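PDB 2PY5: DNA polymerase from Bacillus phage phi29, which replicates the viral DNA from a protein primer by strand displacement, with high processivity and fidelity, and proofreads with a 3'-5' exonuclease. Local coordinates for residues Y90-S95 with Y101-C106; F69-L74 with K402-K407. The protein carries 2 engineered substitutions. All coordinates share one frame; numbering follows the deposited sequence.

Contact 1: residues Y90-S95 with Y101-C106; sequences YNTIIS and YMIDIC. With nucleotides of chain C.
Tyr90 to Ile93 run antiparallel to Met102 to Ile105, the strand axes 4.6 Å apart at closest. Asn91 and Asp104 form a hydrogen-bonded pair, joined by Asn91 N to Asp104 O and Asp104 N to Asn91 O. Ile93 N reaches Met102 O at 3.0 Å. At this end Tyr101 and Met102 both face Ile93 in a classic beta bulge: Tyr101 N takes over the carbonyl, approaching Ile93 O at 2.8 Å almost straight in line with the C=O bond, and Met102 N makes only a weak bond to the same oxygen. The two strands are a beta hairpin in the mixed sheet of the exonuclease domain, and its two faces have different tasks. Tyr90, Thr92, Ile103 and Ile105 turn to the face packed by helix 63-76; there Ile103 CG2 meets the Tyr90 ring obliquely, and Tyr90 OH bonds to Glu75. The face of Asn91, Ile93, Met102 and Asp104 receives DNA of chain C. Met102 leaves with CG anti to its backbone N and then bends at the thioether (chi3 75°), which brings CE within 3.7 Å of Ile93 CG1 and SD to 3.2 Å from DG2 N1. A flexible, polarisable chain suits contact with a base. Ile93, a residue involved in binding template-primer structures, forks: CD1 lies 3.7 Å from DG2 C5, while CG2 meets Tyr101 CD1 and DA3 N3. Tyr101 offers one ring face to the DA3 sugar. A water accepts from Asn91 ND2 and donates to Asp104 OD1 and DG2 O6, linking both side chains to the guanine.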
loop_
_atom_site.group_PDB
_atom_site.type_symbol
_atom_site.label_atom_id
_atom_site.label_comp_id
_atom_site.label_asym_id
_atom_site.label_seq_id
_atom_site.Cartn_x
_atom_site.Cartn_y
_atom_site.Cartn_z
ATOM N N TYR F 90 0.116 -24.451 -15.846
ATOM C CA TYR F 90 0.209 -23.570 -14.686
ATOM C C TYR F 90 -0.961 -22.593 -14.722
ATOM O O TYR F 90 -1.470 -22.249 -15.791
ATOM C CB TYR F 90 1.558 -22.834 -14.610
ATOM C CG TYR F 90 1.762 -21.829 -15.715
ATOM C CD1 TYR F 90 1.522 -20.478 -15.501
ATOM C CD2 TYR F 90 2.171 -22.231 -16.973
ATOM C CE1 TYR F 90 1.689 -19.558 -16.493
ATOM C CE2 TYR F 90 2.348 -21.303 -18.006
ATOM C CZ TYR F 90 2.111 -19.967 -17.753
ATOM O OH TYR F 90 2.244 -19.022 -18.744
ATOM N N ASN F 91 -1.427 -22.231 -13.535
ATOM C CA ASN F 91 -2.476 -21.221 -13.348
ATOM C C ASN F 91 -1.819 -20.026 -12.665
ATOM O O ASN F 91 -0.738 -20.147 -12.063
ATOM C CB ASN F 91 -3.601 -21.795 -12.478
ATOM C CG ASN F 91 -4.811 -20.870 -12.359
ATOM O OD1 ASN F 91 -5.029 -19.995 -13.193
ATOM N ND2 ASN F 91 -5.610 -21.077 -11.326
ATOM N N THR F 92 -2.443 -18.855 -12.785
ATOM C CA THR F 92 -1.940 -17.661 -12.127
ATOM C C THR F 92 -3.082 -16.869 -11.497
ATOM O O THR F 92 -4.222 -16.990 -11.908
ATOM C CB THR F 92 -1.201 -16.715 -13.105
ATOM O OG1 THR F 92 -2.051 -16.417 -14.208
ATOM C CG2 THR F 92 0.044 -17.367 -13.651
ATOM N N ILE F 93 -2.730 -16.063 -10.493
ATOM C CA ILE F 93 -3.560 -14.946 -10.034
ATOM C C ILE F 93 -2.736 -13.690 -10.225
ATOM O O ILE F 93 -1.856 -13.397 -9.440
ATOM C CB ILE F 93 -4.003 -15.069 -8.557
ATOM C CG1 ILE F 93 -4.764 -16.362 -8.347
ATOM C CG2 ILE F 93 -4.819 -13.854 -8.172
ATOM C CD1 ILE F 93 -5.070 -16.640 -6.873
ATOM N N ILE F 94 -2.999 -13.000 -11.338
ATOM C CA ILE F 94 -2.410 -11.698 -11.676
ATOM C C ILE F 94 -3.594 -10.766 -11.934
ATOM O O ILE F 94 -4.447 -11.046 -12.799
ATOM C CB ILE F 94 -1.506 -11.747 -12.939
ATOM C CG1 ILE F 94 -0.310 -12.667 -12.722
ATOM C CG2 ILE F 94 -1.034 -10.315 -13.293
ATOM C CD1 ILE F 94 0.359 -13.124 -14.036
ATOM N N SER F 95 -3.681 -9.690 -11.157
ATOM C CA SER F 95 -4.842 -8.802 -11.221
ATOM C C SER F 95 -4.823 -7.951 -12.476
ATOM O O SER F 95 -3.782 -7.847 -13.137
ATOM C CB SER F 95 -4.941 -7.892 -10.001
ATOM O OG SER F 95 -3.956 -6.872 -10.005
ATOM N N TYR F 101 -0.080 -12.552 -7.395
ATOM C CA TYR F 101 -0.423 -13.256 -6.128
ATOM C C TYR F 101 -0.009 -14.721 -6.127
ATOM O O TYR F 101 0.293 -15.263 -5.068
ATOM C CB TYR F 101 -1.921 -13.204 -5.826
ATOM C CG TYR F 101 -2.444 -11.819 -5.589
ATOM C CD1 TYR F 101 -2.842 -11.033 -6.651
ATOM C CD2 TYR F 101 -2.513 -11.290 -4.323
ATOM C CE1 TYR F 101 -3.311 -9.775 -6.455
ATOM C CE2 TYR F 101 -2.983 -10.011 -4.092
ATOM C CZ TYR F 101 -3.376 -9.240 -5.170
ATOM O OH TYR F 101 -3.870 -7.967 -4.973
ATOM N N MET F 102 -0.014 -15.380 -7.280
ATOM C CA MET F 102 0.144 -16.839 -7.317
ATOM C C MET F 102 0.534 -17.320 -8.698
ATOM O O MET F 102 0.016 -16.839 -9.704
ATOM C CB MET F 102 -1.166 -17.538 -6.883
ATOM C CG MET F 102 -1.049 -19.073 -6.773
ATOM S SD MET F 102 -2.636 -19.879 -6.610
ATOM C CE MET F 102 -3.220 -19.723 -8.289
ATOM N N ILE F 103 1.428 -18.308 -8.711
ATOM C CA ILE F 103 1.658 -19.194 -9.856
ATOM C C ILE F 103 1.519 -20.618 -9.315
ATOM O O ILE F 103 2.236 -20.983 -8.399
ATOM C CB ILE F 103 3.063 -19.044 -10.446
ATOM C CG1 ILE F 103 3.365 -17.597 -10.825
ATOM C CG2 ILE F 103 3.223 -19.964 -11.688
ATOM C CD1 ILE F 103 4.856 -17.337 -11.137
ATOM N N ASP F 104 0.593 -21.393 -9.866
ATOM C CA ASP F 104 0.314 -22.765 -9.393
ATOM C C ASP F 104 0.651 -23.711 -10.534
ATOM O O ASP F 104 -0.021 -23.712 -11.565
ATOM C CB ASP F 104 -1.141 -22.872 -9.002
ATOM C CG ASP F 104 -1.485 -24.160 -8.265
ATOM O OD1 ASP F 104 -2.668 -24.322 -7.893
ATOM O OD2 ASP F 104 -0.579 -24.990 -8.074
ATOM N N ILE F 105 1.703 -24.514 -10.351
ATOM C CA ILE F 105 2.210 -25.365 -11.406
ATOM C C ILE F 105 1.715 -26.778 -11.166
ATOM O O ILE F 105 2.035 -27.388 -10.132
ATOM C CB ILE F 105 3.756 -25.346 -11.422
ATOM C CG1 ILE F 105 4.291 -23.915 -11.601
ATOM C CG2 ILE F 105 4.311 -26.292 -12.518
ATOM C CD1 ILE F 105 5.738 -23.764 -11.221
ATOM N N CYS F 106 0.927 -27.287 -12.104
ATOM C CA CYS F 106 0.256 -28.587 -11.964
ATOM C C CYS F 106 0.995 -29.653 -12.744
ATOM O O CYS F 106 1.117 -29.547 -13.957
ATOM C CB CYS F 106 -1.147 -28.508 -12.541
ATOM S SG CYS F 106 -2.054 -30.041 -12.437
ATOM P P DG C 2 -13.196 -16.797 -3.511
ATOM O OP1 DG C 2 -13.976 -16.663 -2.259
ATOM O OP2 DG C 2 -13.570 -15.987 -4.695
ATOM O "O5'" DG C 2 -11.631 -16.580 -3.189
ATOM C "C5'" DG C 2 -11.094 -17.327 -2.100
ATOM C "C4'" DG C 2 -9.596 -17.189 -1.895
ATOM O "O4'" DG C 2 -8.899 -18.107 -2.757
ATOM C "C3'" DG C 2 -8.947 -15.846 -2.173
ATOM O "O3'" DG C 2 -8.019 -15.655 -1.140
ATOM C "C2'" DG C 2 -8.226 -15.996 -3.505
ATOM C "C1'" DG C 2 -7.815 -17.449 -3.387
ATOM N N9 DG C 2 -7.666 -18.197 -4.617
ATOM C C8 DG C 2 -8.364 -18.051 -5.788
ATOM N N7 DG C 2 -8.017 -18.912 -6.700
ATOM C C5 DG C 2 -7.036 -19.679 -6.072
ATOM C C6 DG C 2 -6.279 -20.761 -6.561
ATOM O O6 DG C 2 -6.350 -21.273 -7.684
ATOM N N1 DG C 2 -5.396 -21.260 -5.600
ATOM C C2 DG C 2 -5.249 -20.763 -4.324
ATOM N N2 DG C 2 -4.339 -21.363 -3.533
ATOM N N3 DG C 2 -5.956 -19.737 -3.858
ATOM C C4 DG C 2 -6.818 -19.257 -4.786
ATOM P P DA C 3 -8.072 -14.334 -0.261
ATOM O OP1 DA C 3 -7.070 -14.545 0.802
ATOM O OP2 DA C 3 -9.513 -14.021 0.015
ATOM O "O5'" DA C 3 -7.540 -13.205 -1.255
ATOM C "C5'" DA C 3 -6.161 -13.093 -1.454
ATOM C "C4'" DA C 3 -5.932 -12.214 -2.667
ATOM O "O4'" DA C 3 -6.470 -12.882 -3.825
ATOM C "C3'" DA C 3 -6.621 -10.860 -2.640
ATOM O "O3'" DA C 3 -5.702 -9.876 -2.196
ATOM C "C2'" DA C 3 -6.981 -10.601 -4.109
ATOM C "C1'" DA C 3 -7.074 -11.979 -4.747
ATOM N N9 DA C 3 -8.402 -12.570 -4.928
ATOM C C8 DA C 3 -9.402 -12.657 -3.984
ATOM N N7 DA C 3 -10.477 -13.297 -4.396
ATOM C C5 DA C 3 -10.155 -13.661 -5.694
ATOM C C6 DA C 3 -10.862 -14.360 -6.693
ATOM N N6 DA C 3 -12.101 -14.837 -6.518
ATOM N N1 DA C 3 -10.244 -14.557 -7.885
ATOM C C2 DA C 3 -9.004 -14.077 -8.061
ATOM N N3 DA C 3 -8.243 -13.402 -7.197
ATOM C C4 DA C 3 -8.878 -13.232 -6.028
HETATM O O HOH W 1 -4.768 -22.895 -8.826
#

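Contact 2: residues F69-L74 with K402-K407. With nucleotides of chain B.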
loop_
_atom_site.group_PDB
_atom_site.type_symbol
_atom_site.label_atom_id
_atom_site.label_comp_id
_atom_site.label_asym_id
_atom_site.label_seq_id
_atom_site.Cartn_x
_atom_site.Cartn_y
_atom_site.Cartn_z
ATOM N N PHE F 69 10.603 -14.668 -14.634
ATOM C CA PHE F 69 11.610 -15.658 -14.978
ATOM C C PHE F 69 11.034 -17.068 -14.962
ATOM O O PHE F 69 11.321 -17.881 -15.851
ATOM C CB PHE F 69 12.848 -15.527 -14.080
ATOM C CG PHE F 69 13.602 -14.254 -14.304
ATOM C CD1 PHE F 69 13.190 -13.056 -13.709
ATOM C CD2 PHE F 69 14.705 -14.220 -15.144
ATOM C CE1 PHE F 69 13.883 -11.867 -13.962
ATOM C CE2 PHE F 69 15.379 -13.051 -15.353
ATOM C CZ PHE F 69 14.978 -11.885 -14.756
ATOM N N ILE F 70 10.191 -17.350 -13.961
ATOM C CA ILE F 70 9.552 -18.643 -13.817
ATOM C C ILE F 70 8.621 -18.932 -14.979
ATOM O O ILE F 70 8.655 -20.015 -15.552
ATOM C CB ILE F 70 8.796 -18.700 -12.463
ATOM C CG1 ILE F 70 9.785 -18.730 -11.304
ATOM C CG2 ILE F 70 7.843 -19.890 -12.381
ATOM C CD1 ILE F 70 9.173 -18.418 -9.981
ATOM N N ILE F 71 7.789 -17.957 -15.343
ATOM C CA ILE F 71 6.840 -18.146 -16.449
ATOM C C ILE F 71 7.570 -18.274 -17.798
ATOM O O ILE F 71 7.192 -19.109 -18.630
ATOM C CB ILE F 71 5.715 -17.097 -16.449
ATOM C CG1 ILE F 71 4.868 -17.262 -15.183
ATOM C CG2 ILE F 71 4.797 -17.295 -17.661
ATOM C CD1 ILE F 71 3.758 -16.233 -15.056
ATOM N N ASN F 72 8.600 -17.451 -18.013
ATOM C CA ASN F 72 9.442 -17.619 -19.196
ATOM C C ASN F 72 9.973 -19.055 -19.296
ATOM O O ASN F 72 10.018 -19.634 -20.368
ATOM C CB ASN F 72 10.612 -16.625 -19.186
ATOM C CG ASN F 72 10.260 -15.299 -19.842
ATOM O OD1 ASN F 72 9.775 -14.358 -19.169
ATOM N ND2 ASN F 72 10.458 -15.216 -21.129
ATOM N N TRP F 73 10.372 -19.640 -18.171
ATOM C CA TRP F 73 10.876 -21.018 -18.188
ATOM C C TRP F 73 9.750 -22.005 -18.494
ATOM O O TRP F 73 9.894 -22.870 -19.350
ATOM C CB TRP F 73 11.538 -21.373 -16.856
ATOM C CG TRP F 73 12.195 -22.731 -16.831
ATOM C CD1 TRP F 73 13.512 -23.004 -17.081
ATOM C CD2 TRP F 73 11.573 -24.000 -16.555
ATOM N NE1 TRP F 73 13.747 -24.340 -16.983
ATOM C CE2 TRP F 73 12.583 -24.985 -16.660
ATOM C CE3 TRP F 73 10.275 -24.399 -16.228
ATOM C CZ2 TRP F 73 12.331 -26.339 -16.453
ATOM C CZ3 TRP F 73 10.023 -25.733 -16.010
ATOM C CH2 TRP F 73 11.047 -26.700 -16.144
ATOM N N LEU F 74 8.616 -21.847 -17.802
ATOM C CA LEU F 74 7.505 -22.761 -17.966
ATOM C C LEU F 74 7.110 -22.852 -19.433
ATOM O O LEU F 74 6.960 -23.932 -19.961
ATOM C CB LEU F 74 6.307 -22.339 -17.093
ATOM C CG LEU F 74 6.498 -22.544 -15.596
ATOM C CD1 LEU F 74 5.449 -21.751 -14.832
ATOM C CD2 LEU F 74 6.403 -24.021 -15.219
ATOM N N LYS F 402 -5.336 -10.995 -15.506
ATOM C CA LYS F 402 -4.469 -10.901 -16.675
ATOM C C LYS F 402 -3.754 -12.252 -16.853
ATOM O O LYS F 402 -3.305 -12.889 -15.870
ATOM C CB LYS F 402 -3.435 -9.765 -16.483
ATOM C CG LYS F 402 -3.984 -8.324 -16.581
ATOM C CD LYS F 402 -4.083 -7.858 -18.026
ATOM C CE LYS F 402 -4.931 -6.603 -18.189
ATOM N NZ LYS F 402 -4.342 -5.370 -17.562
ATOM N N VAL F 403 -3.713 -12.705 -18.095
ATOM C CA VAL F 403 -3.183 -14.009 -18.454
ATOM C C VAL F 403 -1.865 -13.824 -19.186
ATOM O O VAL F 403 -1.808 -13.122 -20.194
ATOM C CB VAL F 403 -4.166 -14.763 -19.367
ATOM C CG1 VAL F 403 -3.593 -16.095 -19.831
ATOM C CG2 VAL F 403 -5.508 -14.950 -18.644
ATOM N N PRO F 404 -0.792 -14.454 -18.691
ATOM C CA PRO F 404 0.481 -14.331 -19.398
ATOM C C PRO F 404 0.544 -15.152 -20.664
ATOM O O PRO F 404 -0.122 -16.185 -20.770
ATOM C CB PRO F 404 1.478 -14.875 -18.399
ATOM C CG PRO F 404 0.695 -15.843 -17.600
ATOM C CD PRO F 404 -0.675 -15.315 -17.502
ATOM N N TYR F 405 1.353 -14.691 -21.616
ATOM C CA TYR F 405 1.652 -15.461 -22.827
ATOM C C TYR F 405 2.985 -15.006 -23.388
ATOM O O TYR F 405 3.473 -13.935 -23.039
ATOM C CB TYR F 405 0.541 -15.299 -23.862
ATOM C CG TYR F 405 0.425 -13.922 -24.447
ATOM C CD1 TYR F 405 1.022 -13.603 -25.654
ATOM C CD2 TYR F 405 -0.294 -12.942 -23.796
ATOM C CE1 TYR F 405 0.903 -12.321 -26.192
ATOM C CE2 TYR F 405 -0.420 -11.674 -24.320
ATOM C CZ TYR F 405 0.180 -11.366 -25.505
ATOM O OH TYR F 405 0.039 -10.090 -26.006
ATOM N N LEU F 406 3.598 -15.837 -24.226
ATOM C CA LEU F 406 4.860 -15.460 -24.864
ATOM C C LEU F 406 4.569 -14.760 -26.179
ATOM O O LEU F 406 3.912 -15.315 -27.061
ATOM C CB LEU F 406 5.767 -16.670 -25.109
ATOM C CG LEU F 406 6.687 -17.189 -24.010
ATOM C CD1 LEU F 406 7.746 -18.088 -24.666
ATOM C CD2 LEU F 406 7.362 -16.100 -23.154
ATOM N N LYS F 407 5.057 -13.533 -26.293
ATOM C CA LYS F 407 4.956 -12.756 -27.528
ATOM C C LYS F 407 5.897 -13.340 -28.597
ATOM O O LYS F 407 6.739 -14.194 -28.298
ATOM C CB LYS F 407 5.290 -11.282 -27.242
ATOM C CG LYS F 407 4.378 -10.629 -26.220
ATOM C CD LYS F 407 4.604 -9.117 -26.060
ATOM C CE LYS F 407 5.965 -8.780 -25.466
ATOM N NZ LYS F 407 6.107 -7.308 -25.219
ATOM P P DT B 5 -1.494 -3.259 -18.811
ATOM O OP1 DT B 5 -2.079 -1.949 -19.198
ATOM O OP2 DT B 5 -2.270 -4.507 -18.990
ATOM O "O5'" DT B 5 -0.136 -3.476 -19.633
ATOM C "C5'" DT B 5 0.821 -2.436 -19.732
ATOM C "C4'" DT B 5 2.193 -3.009 -20.032
ATOM O "O4'" DT B 5 2.710 -3.711 -18.875
ATOM C "C3'" DT B 5 2.250 -4.026 -21.163
ATOM O "O3'" DT B 5 3.475 -3.862 -21.860
ATOM C "C2'" DT B 5 2.182 -5.376 -20.452
ATOM C "C1'" DT B 5 2.989 -5.065 -19.205
ATOM N N1 DT B 5 2.627 -5.833 -17.981
ATOM C C2 DT B 5 3.620 -6.440 -17.240
ATOM O O2 DT B 5 4.832 -6.416 -17.497
ATOM N N3 DT B 5 3.135 -7.082 -16.123
ATOM C C4 DT B 5 1.821 -7.185 -15.702
ATOM O O4 DT B 5 1.534 -7.782 -14.668
ATOM C C5 DT B 5 0.844 -6.519 -16.516
ATOM C C7 DT B 5 -0.606 -6.553 -16.164
ATOM C C6 DT B 5 1.287 -5.876 -17.610
#
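Ile71 on helix 63-76 and Pro404 on strand 402-406 meet branch against ring, crossing at about a right angle. The extended CG1 branch of the isoleucine (chi2 178°) carries CD1 out to Pro404 CG at 4.0 Å, and its shorter branch CG2 lies 4.2 Å from Pro404 CB. Two branches thus follow two neighbouring carbons of the pyrrolidine ring, a compact apolar surface that suits a buried position between a helix and a strand. One residue along the helix and two along the strand, Leu406 has CG anti to its carbonyl carbon and sets CD2 obliquely against the amide end of Asn72; this is van der Waals contact, and no hydrogen bond joins the two segments. Leu412 of the partner strand 412-416 extends the packing round Ile71 and Leu406 and also touches Asn72.

Lys402 takes no part in that packing and turns to the DNA. Its chain bends at chi2 (-83°) and again at chi4 (67°), bringing NZ to OP2 of DT5 in chain B at 2.7 Å, while CG packs 3.8 Å from C7, the thymine methyl of the same nucleotide. NZ also donates to Arg96 O, so the ammonium is held from the protein side as well as by the phosphate. A long lysine suits this double role, its methylenes lying by the base and its charge reaching the phosphate. Lys407 makes a salt bridge to another DNA phosphate. Here the TPR2 hairpin, 402-406 with 412-416, rests on the exonuclease domain, consistent with the two together lining the template path, as known for this polymerase, where TPR2 contributes to processivity and strand displacement.

Both contacts are buried and have DNA beside them, but contact 1 joins neighbouring strands of one hairpin and buries 494 Å² in all, against 152 Å² for contact 2, which brings together regions far apart in sequence. Accordingly, contact 1 rests on backbone hydrogen bonds with side chains on both faces of the sheet, whereas contact 2 has only side-chain packing across it. They meet at Tyr90, whose ring leads away from its partner strand so that OH lies 3.3 Å from Ile71 CG2 and near Pro404. The end of strand 89-94 also touches the start of 402-406: Ile94 O and Lys402 N, 2.8 Å apart, probably form a hydrogen bond.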